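Local coordinates for Peptide/nickel transport system substrate-binding protein (Listeria monocytogenes serotype 1/2a, PDB 5KZT) that binds peptides and probably delivers them to an oligopeptide transport system, as a member of the bacterial solute-binding protein 5 family, at residues K73-I78 and E147-K152; T93-V98 and I138-D143; N290-K295 and L359-V364. All blocks are in the same frame, centred on the assembly; numbering follows the deposited sequence.

Interaction 1. Residues K73-I78 and E147-K152; sequences KTVYTI and EVTLSK
Tyr76 and Leu150 meet at the apolar centre of this strand pair, where the CD1 methyl of Leu150 lies 3.6 Å from CE1 of the Tyr76 ring and approaches it obliquely. With CG anti to its own carbonyl carbon (chi1 -53°), Leu150 brings that branch up to the CE1 corner of the ring and near the Lys73 carbonyl oxygen as well. On the same face Val148 continues the apolar surface: its CG2 methyl packs 4.2 Å from CD1 of Ile78.

These side chains are set by an antiparallel pairing of 75-78 with 147-149, a two-strand example of how register decides which residues share a face. Tyr76 and Val148 form a hydrogen-bonded pair: Tyr76 N gives to Val148 O and Val148 N returns to Tyr76 O, both at 2.8 Å and nearly straight. A third bond, from Leu150 N to Thr74 O at 2.7 Å, extends the pairing past the end of the strand.

The other face carries the non-hydrogen-bonded pairs. Val75 and Thr149 lie side by side, and CG1 of Val75 rests 3.7 Å from CG of Glu147, whose extended chain runs on past it to a bridging water. At this polar edge the water links the Thr77 hydroxyl and the Glu147 carboxylate, donating to OE2 over 2.8 Å. Thr74 OG1 instead bonds to Asp72.

Both strands are inner members of a four-stranded antiparallel sheet, with strand 68-69 beside 75-79 and strand 138-140 beside 145-149; Ile157 of helix 157-161 packs against Tyr76 and Leu150.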
loop_
_atom_site.group_PDB
_atom_site.type_symbol
_atom_site.label_atom_id
_atom_site.label_comp_id
_atom_site.label_asym_id
_atom_site.label_seq_id
_atom_site.Cartn_x
_atom_site.Cartn_y
_atom_site.Cartn_z
ATOM N N LYS A 73 -0.929 22.627 -18.715
ATOM C CA LYS A 73 -1.321 21.411 -17.957
ATOM C C LYS A 73 -1.014 21.473 -16.460
ATOM O O LYS A 73 -0.725 20.456 -15.825
ATOM C CB LYS A 73 -0.730 20.161 -18.623
ATOM C CG LYS A 73 -1.278 19.981 -20.048
ATOM C CD LYS A 73 -0.220 19.607 -21.081
ATOM C CE LYS A 73 -0.159 18.115 -21.351
ATOM N NZ LYS A 73 0.244 17.357 -20.135
ATOM N N THR A 74 -1.125 22.673 -15.900
ATOM C CA THR A 74 -0.953 22.871 -14.463
ATOM C C THR A 74 -2.163 23.380 -13.733
ATOM O O THR A 74 -2.161 23.351 -12.513
ATOM C CB THR A 74 0.223 23.815 -14.148
ATOM O OG1 THR A 74 -0.088 25.165 -14.537
ATOM C CG2 THR A 74 1.487 23.321 -14.865
ATOM N N VAL A 75 -3.191 23.860 -14.433
ATOM C CA VAL A 75 -4.360 24.386 -13.764
ATOM C C VAL A 75 -5.581 23.612 -14.248
ATOM O O VAL A 75 -5.881 23.587 -15.460
ATOM C CB VAL A 75 -4.521 25.906 -13.960
ATOM C CG1 VAL A 75 -5.758 26.410 -13.243
ATOM C CG2 VAL A 75 -3.302 26.636 -13.419
ATOM N N TYR A 76 -6.253 22.976 -13.281
ATOM C CA TYR A 76 -7.406 22.124 -13.521
ATOM C C TYR A 76 -8.643 22.769 -12.899
ATOM O O TYR A 76 -8.697 22.988 -11.685
ATOM C CB TYR A 76 -7.166 20.733 -12.901
ATOM C CG TYR A 76 -6.185 19.837 -13.663
ATOM C CD1 TYR A 76 -4.844 20.180 -13.794
ATOM C CD2 TYR A 76 -6.599 18.632 -14.224
ATOM C CE1 TYR A 76 -3.954 19.364 -14.476
ATOM C CE2 TYR A 76 -5.712 17.813 -14.913
ATOM C CZ TYR A 76 -4.392 18.195 -15.031
ATOM O OH TYR A 76 -3.490 17.412 -15.701
ATOM N N THR A 77 -9.638 23.068 -13.725
ATOM C CA THR A 77 -10.921 23.630 -13.262
ATOM C C THR A 77 -11.980 22.518 -13.334
ATOM O O THR A 77 -12.301 22.031 -14.417
ATOM C CB THR A 77 -11.328 24.841 -14.114
ATOM O OG1 THR A 77 -10.247 25.795 -14.135
ATOM C CG2 THR A 77 -12.574 25.517 -13.548
ATOM N N ILE A 78 -12.501 22.127 -12.177
ATOM C CA ILE A 78 -13.254 20.877 -12.017
ATOM C C ILE A 78 -14.637 21.158 -11.460
ATOM O O ILE A 78 -14.751 21.740 -10.394
ATOM C CB ILE A 78 -12.534 19.917 -11.060
ATOM C CG1 ILE A 78 -11.123 19.593 -11.591
ATOM C CG2 ILE A 78 -13.322 18.624 -10.889
ATOM C CD1 ILE A 78 -10.215 18.895 -10.605
ATOM N N GLU A 147 -10.707 24.841 -8.411
ATOM C CA GLU A 147 -9.549 25.106 -9.218
ATOM C C GLU A 147 -8.347 24.503 -8.495
ATOM O O GLU A 147 -8.016 24.939 -7.390
ATOM C CB GLU A 147 -9.327 26.590 -9.433
ATOM C CG GLU A 147 -8.267 26.858 -10.494
ATOM C CD GLU A 147 -7.797 28.295 -10.519
ATOM O OE1 GLU A 147 -7.031 28.711 -9.594
ATOM O OE2 GLU A 147 -8.173 29.011 -11.472
ATOM N N VAL A 148 -7.721 23.511 -9.133
ATOM C CA VAL A 148 -6.508 22.850 -8.606
ATOM C C VAL A 148 -5.322 23.296 -9.443
ATOM O O VAL A 148 -5.345 23.197 -10.675
ATOM C CB VAL A 148 -6.647 21.312 -8.663
ATOM C CG1 VAL A 148 -5.340 20.611 -8.275
ATOM C CG2 VAL A 148 -7.804 20.848 -7.774
ATOM N N THR A 149 -4.285 23.785 -8.774
ATOM C CA THR A 149 -3.071 24.222 -9.445
ATOM C C THR A 149 -1.961 23.253 -9.042
ATOM O O THR A 149 -1.706 23.033 -7.844
ATOM C CB THR A 149 -2.711 25.689 -9.081
ATOM O OG1 THR A 149 -3.788 26.559 -9.437
ATOM C CG2 THR A 149 -1.480 26.158 -9.849
ATOM N N LEU A 150 -1.319 22.651 -10.038
ATOM C CA LEU A 150 -0.254 21.687 -9.788
ATOM C C LEU A 150 1.059 22.420 -9.634
ATOM O O LEU A 150 1.208 23.545 -10.088
ATOM C CB LEU A 150 -0.129 20.690 -10.936
ATOM C CG LEU A 150 -1.414 19.972 -11.316
ATOM C CD1 LEU A 150 -1.101 18.938 -12.381
ATOM C CD2 LEU A 150 -2.060 19.343 -10.098
ATOM N N SER A 151 2.032 21.747 -9.044
ATOM C CA SER A 151 3.379 22.297 -8.943
ATOM C C SER A 151 4.094 22.213 -10.290
ATOM O O SER A 151 4.949 23.034 -10.594
ATOM C CB SER A 151 4.161 21.552 -7.867
ATOM O OG SER A 151 4.252 20.185 -8.186
ATOM N N LYS A 152 3.732 21.209 -11.082
ATOM C CA LYS A 152 4.255 21.019 -12.428
ATOM C C LYS A 152 3.345 20.023 -13.126
ATOM O O LYS A 152 2.560 19.355 -12.442
ATOM C CB LYS A 152 5.683 20.479 -12.383
ATOM C CG LYS A 152 5.877 19.139 -11.685
ATOM C CD LYS A 152 7.373 18.775 -11.740
ATOM C CE LYS A 152 7.615 17.299 -11.497
ATOM N NZ LYS A 152 7.072 16.911 -10.166
HETATM O O HOH W 1 -10.181 28.026 -13.118
#

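Interaction 2. Residues T93-V98 and I138-D143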
loop_
_atom_site.group_PDB
_atom_site.type_symbol
_atom_site.label_atom_id
_atom_site.label_comp_id
_atom_site.label_asym_id
_atom_site.label_seq_id
_atom_site.Cartn_x
_atom_site.Cartn_y
_atom_site.Cartn_z
ATOM N N THR A 93 -19.419 19.191 -1.166
ATOM C CA THR A 93 -19.123 20.474 -1.821
ATOM C C THR A 93 -17.617 20.643 -2.007
ATOM O O THR A 93 -16.821 19.863 -1.458
ATOM C CB THR A 93 -19.638 21.670 -0.997
ATOM O OG1 THR A 93 -18.805 21.850 0.147
ATOM C CG2 THR A 93 -21.080 21.481 -0.570
ATOM N N ALA A 94 -17.233 21.693 -2.738
ATOM C CA ALA A 94 -15.822 22.019 -2.969
ATOM C C ALA A 94 -15.074 22.236 -1.669
ATOM O O ALA A 94 -13.890 21.941 -1.598
ATOM C CB ALA A 94 -15.698 23.258 -3.843
ATOM N N ASN A 95 -15.775 22.747 -0.656
ATOM C CA ASN A 95 -15.173 23.013 0.656
ATOM C C ASN A 95 -14.650 21.755 1.338
ATOM O O ASN A 95 -13.686 21.815 2.095
ATOM C CB ASN A 95 -16.157 23.741 1.553
ATOM C CG ASN A 95 -16.575 25.069 0.967
ATOM O OD1 ASN A 95 -15.745 25.822 0.480
ATOM N ND2 ASN A 95 -17.873 25.338 0.954
ATOM N N ASP A 96 -15.275 20.616 1.050
ATOM C CA ASP A 96 -14.855 19.348 1.630
ATOM C C ASP A 96 -13.512 18.894 1.072
ATOM O O ASP A 96 -12.733 18.246 1.772
ATOM C CB ASP A 96 -15.875 18.251 1.342
ATOM C CG ASP A 96 -17.248 18.548 1.882
ATOM O OD1 ASP A 96 -17.414 19.339 2.823
ATOM O OD2 ASP A 96 -18.201 17.938 1.353
ATOM N N TYR A 97 -13.257 19.212 -0.197
ATOM C CA TYR A 97 -11.972 18.888 -0.804
ATOM C C TYR A 97 -10.893 19.836 -0.321
ATOM O O TYR A 97 -9.775 19.404 0.003
ATOM C CB TYR A 97 -12.031 18.935 -2.320
ATOM C CG TYR A 97 -12.866 17.859 -2.935
ATOM C CD1 TYR A 97 -14.234 18.037 -3.103
ATOM C CD2 TYR A 97 -12.300 16.674 -3.373
ATOM C CE1 TYR A 97 -15.019 17.037 -3.675
ATOM C CE2 TYR A 97 -13.077 15.675 -3.945
ATOM C CZ TYR A 97 -14.430 15.879 -4.105
ATOM O OH TYR A 97 -15.228 14.941 -4.681
ATOM N N VAL A 98 -11.219 21.119 -0.259
ATOM C CA VAL A 98 -10.274 22.101 0.246
ATOM C C VAL A 98 -9.870 21.726 1.669
ATOM O O VAL A 98 -8.677 21.664 1.998
ATOM C CB VAL A 98 -10.839 23.532 0.199
ATOM C CG1 VAL A 98 -9.915 24.523 0.900
ATOM C CG2 VAL A 98 -11.036 23.967 -1.239
ATOM N N ILE A 138 -5.403 24.489 -4.039
ATOM C CA ILE A 138 -6.792 24.101 -4.279
ATOM C C ILE A 138 -7.685 25.208 -3.730
ATOM O O ILE A 138 -7.488 25.648 -2.596
ATOM C CB ILE A 138 -7.132 22.714 -3.672
ATOM C CG1 ILE A 138 -8.584 22.338 -4.001
ATOM C CG2 ILE A 138 -6.828 22.656 -2.155
ATOM C CD1 ILE A 138 -8.941 20.891 -3.677
ATOM N N LYS A 139 -8.633 25.649 -4.556
ATOM C CA LYS A 139 -9.563 26.742 -4.289
ATOM C C LYS A 139 -10.980 26.275 -4.567
ATOM O O LYS A 139 -11.225 25.634 -5.596
ATOM C CB LYS A 139 -9.332 27.887 -5.283
ATOM C CG LYS A 139 -8.530 29.072 -4.826
ATOM C CD LYS A 139 -8.434 30.069 -5.979
ATOM C CE LYS A 139 -7.486 31.234 -5.701
ATOM N NZ LYS A 139 -6.106 30.753 -5.388
ATOM N N ALA A 140 -11.908 26.635 -3.674
ATOM C CA ALA A 140 -13.324 26.481 -3.939
ATOM C C ALA A 140 -13.739 27.753 -4.671
ATOM O O ALA A 140 -13.927 28.803 -4.061
ATOM C CB ALA A 140 -14.110 26.316 -2.656
ATOM N N VAL A 141 -13.857 27.654 -5.983
ATOM C CA VAL A 141 -14.328 28.762 -6.809
ATOM C C VAL A 141 -15.798 29.085 -6.448
ATOM O O VAL A 141 -16.193 30.246 -6.365
ATOM C CB VAL A 141 -14.158 28.424 -8.308
ATOM C CG1 VAL A 141 -14.833 29.448 -9.198
ATOM C CG2 VAL A 141 -12.667 28.318 -8.649
ATOM N N ASP A 142 -16.590 28.035 -6.261
ATOM C CA ASP A 142 -17.901 28.130 -5.652
ATOM C C ASP A 142 -18.169 26.764 -4.997
ATOM O O ASP A 142 -17.273 25.892 -4.984
ATOM C CB ASP A 142 -18.976 28.592 -6.672
ATOM C CG ASP A 142 -19.193 27.624 -7.850
ATOM O OD1 ASP A 142 -19.110 26.397 -7.710
ATOM O OD2 ASP A 142 -19.515 28.107 -8.949
ATOM N N ASP A 143 -19.363 26.552 -4.450
ATOM C CA ASP A 143 -19.609 25.312 -3.714
ATOM C C ASP A 143 -19.501 24.033 -4.558
ATOM O O ASP A 143 -19.267 22.953 -3.995
ATOM C CB ASP A 143 -20.937 25.394 -2.934
ATOM C CG ASP A 143 -20.855 26.376 -1.761
ATOM O OD1 ASP A 143 -19.732 26.734 -1.349
ATOM O OD2 ASP A 143 -21.906 26.817 -1.252
#
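Ala94 and Asp143 join the two backbones where the helix starts, and from there helix 94-98 runs nearly antiparallel to strand 138-140, at 154° with the axes 7.6 Å apart. The bond itself runs from Ala94 N to Asp143 O at 2.7 Å; the donor stands 38° above the carbonyl plane. Around it the chains close tightly, with CB of Thr93 touching the same Asp143 carbonyl oxygen and CB of Ala94 lying 3.6 Å from CB of Ala140.

One turn further on, Val98 lays its CG2 branch across the strand, 3.7 Å from Ala140 N and close to CG1 of Ile138. The latter side chain is extended, CG1 anti to the backbone N (chi1 -178°), which carries CD1 to CB of Tyr97.

This is a helix packed on the edge strand of an antiparallel sheet, and its first turn is closed by a capping box. Thr93 N donates to Asp96 OD2 at 3.1 Å, while Thr93 OG1 accepts a weak bond from Asn95 N. Asp96 OD2 also receives the indole N-H of Trp86, so two donors grip one carboxylate oxygen. Strand 138-140 for its part gives way to a classic beta bulge, in which Val141 and Asp142 both face Thr145; this corner turns the chain back toward the helix start.

At the outer rim Asn95 ND2 reaches Asp143 OD1 in a weak bond of 3.3 Å, the amide and carboxylate planes steeply turned against each other, while Asn95 OD1 rests against the Ala140 methyl.

Interaction 3. Residues N290-K295 and L359-V364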
loop_
_atom_site.group_PDB
_atom_site.type_symbol
_atom_site.label_atom_id
_atom_site.label_comp_id
_atom_site.label_asym_id
_atom_site.label_seq_id
_atom_site.Cartn_x
_atom_site.Cartn_y
_atom_site.Cartn_z
ATOM N N ASN A 290 26.130 -0.629 9.423
ATOM C CA ASN A 290 27.246 -1.192 8.649
ATOM C C ASN A 290 26.747 -1.851 7.368
ATOM O O ASN A 290 25.974 -2.806 7.428
ATOM C CB ASN A 290 27.998 -2.218 9.490
ATOM C CG ASN A 290 29.217 -2.774 8.777
ATOM O OD1 ASN A 290 29.088 -3.569 7.853
ATOM N ND2 ASN A 290 30.397 -2.353 9.196
ATOM N N LYS A 291 27.234 -1.362 6.226
ATOM C CA LYS A 291 26.784 -1.815 4.913
ATOM C C LYS A 291 27.126 -3.262 4.664
ATOM O O LYS A 291 26.347 -3.984 4.037
ATOM C CB LYS A 291 27.442 -1.001 3.807
ATOM C CG LYS A 291 26.737 -1.105 2.458
ATOM C CD LYS A 291 27.672 -1.235 1.279
ATOM C CE LYS A 291 28.658 -0.095 1.144
ATOM N NZ LYS A 291 28.112 1.023 0.326
ATOM N N ASN A 292 28.321 -3.680 5.101
ATOM C CA ASN A 292 28.695 -5.070 4.927
ATOM C C ASN A 292 27.724 -6.015 5.628
ATOM O O ASN A 292 27.433 -7.082 5.094
ATOM C CB ASN A 292 30.112 -5.334 5.405
ATOM C CG ASN A 292 31.134 -5.095 4.323
ATOM O OD1 ASN A 292 30.937 -5.479 3.170
ATOM N ND2 ASN A 292 32.235 -4.485 4.690
ATOM N N ILE A 293 27.229 -5.616 6.802
ATOM C CA ILE A 293 26.255 -6.418 7.543
ATOM C C ILE A 293 24.907 -6.479 6.803
ATOM O O ILE A 293 24.311 -7.565 6.726
ATOM C CB ILE A 293 26.096 -5.906 8.991
ATOM C CG1 ILE A 293 27.441 -5.992 9.749
ATOM C CG2 ILE A 293 24.987 -6.637 9.740
ATOM C CD1 ILE A 293 28.045 -7.378 9.848
ATOM N N ARG A 294 24.450 -5.347 6.250
ATOM C CA ARG A 294 23.240 -5.333 5.398
ATOM C C ARG A 294 23.385 -6.301 4.211
ATOM O O ARG A 294 22.473 -7.085 3.916
ATOM C CB ARG A 294 22.938 -3.916 4.868
ATOM C CG ARG A 294 22.594 -2.912 5.963
ATOM C CD ARG A 294 21.900 -1.695 5.407
ATOM N NE ARG A 294 22.711 -0.910 4.473
ATOM C CZ ARG A 294 23.620 0.009 4.800
ATOM N NH1 ARG A 294 23.945 0.267 6.072
ATOM N NH2 ARG A 294 24.246 0.671 3.824
ATOM N N LYS A 295 24.546 -6.223 3.551
ATOM C CA LYS A 295 24.866 -7.051 2.381
ATOM C C LYS A 295 24.881 -8.539 2.742
ATOM O O LYS A 295 24.427 -9.363 1.958
ATOM C CB LYS A 295 26.223 -6.636 1.780
ATOM C CG LYS A 295 26.587 -7.373 0.497
ATOM C CD LYS A 295 27.922 -6.924 -0.086
ATOM C CE LYS A 295 27.832 -5.576 -0.797
ATOM N NZ LYS A 295 26.993 -5.670 -2.024
ATOM N N LEU A 359 31.826 -7.968 10.386
ATOM C CA LEU A 359 32.135 -8.377 11.761
ATOM C C LEU A 359 33.494 -7.828 12.228
ATOM O O LEU A 359 33.649 -7.447 13.393
ATOM C CB LEU A 359 32.173 -9.904 11.873
ATOM C CG LEU A 359 30.839 -10.662 11.870
ATOM C CD1 LEU A 359 31.093 -12.156 11.745
ATOM C CD2 LEU A 359 30.031 -10.351 13.117
ATOM N N LYS A 360 34.462 -7.818 11.315
ATOM C CA LYS A 360 35.787 -7.247 11.572
ATOM C C LYS A 360 35.686 -5.722 11.805
ATOM O O LYS A 360 36.284 -5.192 12.747
ATOM C CB LYS A 360 36.734 -7.569 10.406
ATOM C CG LYS A 360 38.205 -7.393 10.706
ATOM C CD LYS A 360 39.068 -7.532 9.452
ATOM C CE LYS A 360 39.159 -8.969 8.929
ATOM N NZ LYS A 360 39.966 -9.888 9.788
ATOM N N GLU A 361 34.914 -5.031 10.966
ATOM C CA GLU A 361 34.735 -3.577 11.090
ATOM C C GLU A 361 34.071 -3.193 12.404
ATOM O O GLU A 361 34.453 -2.200 13.011
ATOM C CB GLU A 361 33.926 -3.009 9.912
ATOM C CG GLU A 361 34.693 -3.014 8.594
ATOM C CD GLU A 361 33.828 -2.781 7.362
ATOM O OE1 GLU A 361 32.585 -2.911 7.429
ATOM O OE2 GLU A 361 34.401 -2.450 6.301
ATOM N N LEU A 362 33.084 -3.987 12.831
ATOM C CA LEU A 362 32.396 -3.784 14.120
ATOM C C LEU A 362 33.163 -4.287 15.354
ATOM O O LEU A 362 32.781 -3.981 16.482
ATOM C CB LEU A 362 31.022 -4.479 14.093
ATOM C CG LEU A 362 30.049 -3.981 13.036
ATOM C CD1 LEU A 362 28.771 -4.802 13.139
ATOM C CD2 LEU A 362 29.780 -2.492 13.205
ATOM N N GLY A 363 34.201 -5.087 15.141
ATOM C CA GLY A 363 34.998 -5.650 16.231
ATOM C C GLY A 363 34.265 -6.674 17.082
ATOM O O GLY A 363 34.510 -6.738 18.283
ATOM N N VAL A 364 33.386 -7.476 16.467
ATOM C CA VAL A 364 32.611 -8.513 17.177
ATOM C C VAL A 364 32.668 -9.864 16.461
ATOM O O VAL A 364 32.988 -9.924 15.282
ATOM C CB VAL A 364 31.125 -8.117 17.380
ATOM C CG1 VAL A 364 30.995 -7.079 18.491
ATOM C CG2 VAL A 364 30.499 -7.610 16.081
HETATM O O HOH W 2 30.653 -1.646 5.663
#
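Ile293 reaches tip to tip toward Leu362, its CG1 lying 3.8 Å from the leucine CD1 methyl, while its own CD1 extends to the backbone N of Leu359. Two helix ends meet here: the start of helix 291-299, N-capped by Asn290, and the finish of helix 348-362, closed by a Schellman motif in which Gly363 takes positive phi.

Asn290 caps its own helix and contacts the other with one amide. Extending CG away from the backbone N (chi1 -176°) sets the group over the first turn, where OD1 accepts from Ile293 N at 3.0 Å. Its ND2 turns the other way and donates to Glu361 OE1 at 2.9 Å, on the anti side and somewhat out of the carboxylate plane. Asn292 supplies a second donor to the same oxygen, its ND2 at 3.2 Å. A water that accepts from Asn292 N also donates to Glu361 OE1. The start of helix 291-299 and the two amide donors would be expected to favour the charged form of the carboxylate, although the C-terminal end of Glu361's own helix would act against this.

On the apolar side, Ile367 of strand 367-374 touches Ile293, Leu359 and Leu362, joining the contact to the sheet. The two amide nitrogens arrive from opposite faces of the Glu361 carboxylate plane, with OE1 close to the amide plane of each asparagine.

How the interactions relate
Interactions 1 and 2 belong to one piece of the fold, their centres 14 Å apart. Strands 145-149 and 138-140 are neighbours in one sheet, so the strand pair of interaction 1 continues into the helix-on-strand packing of interaction 2: Glu147 N lies 3.0 Å from Lys139 O, a probable hydrogen bond, and Val148 CG2 packs 4.1 Å from Ile138 CG1. Along the chain, interaction 2 is nested within the loop that interaction 1 closes. Interaction 3 follows later in sequence and is remote, its centre about 49 Å from that of interaction 1 and 54 Å from that of interaction 2, with which it lies on opposite sides of the chain's centre.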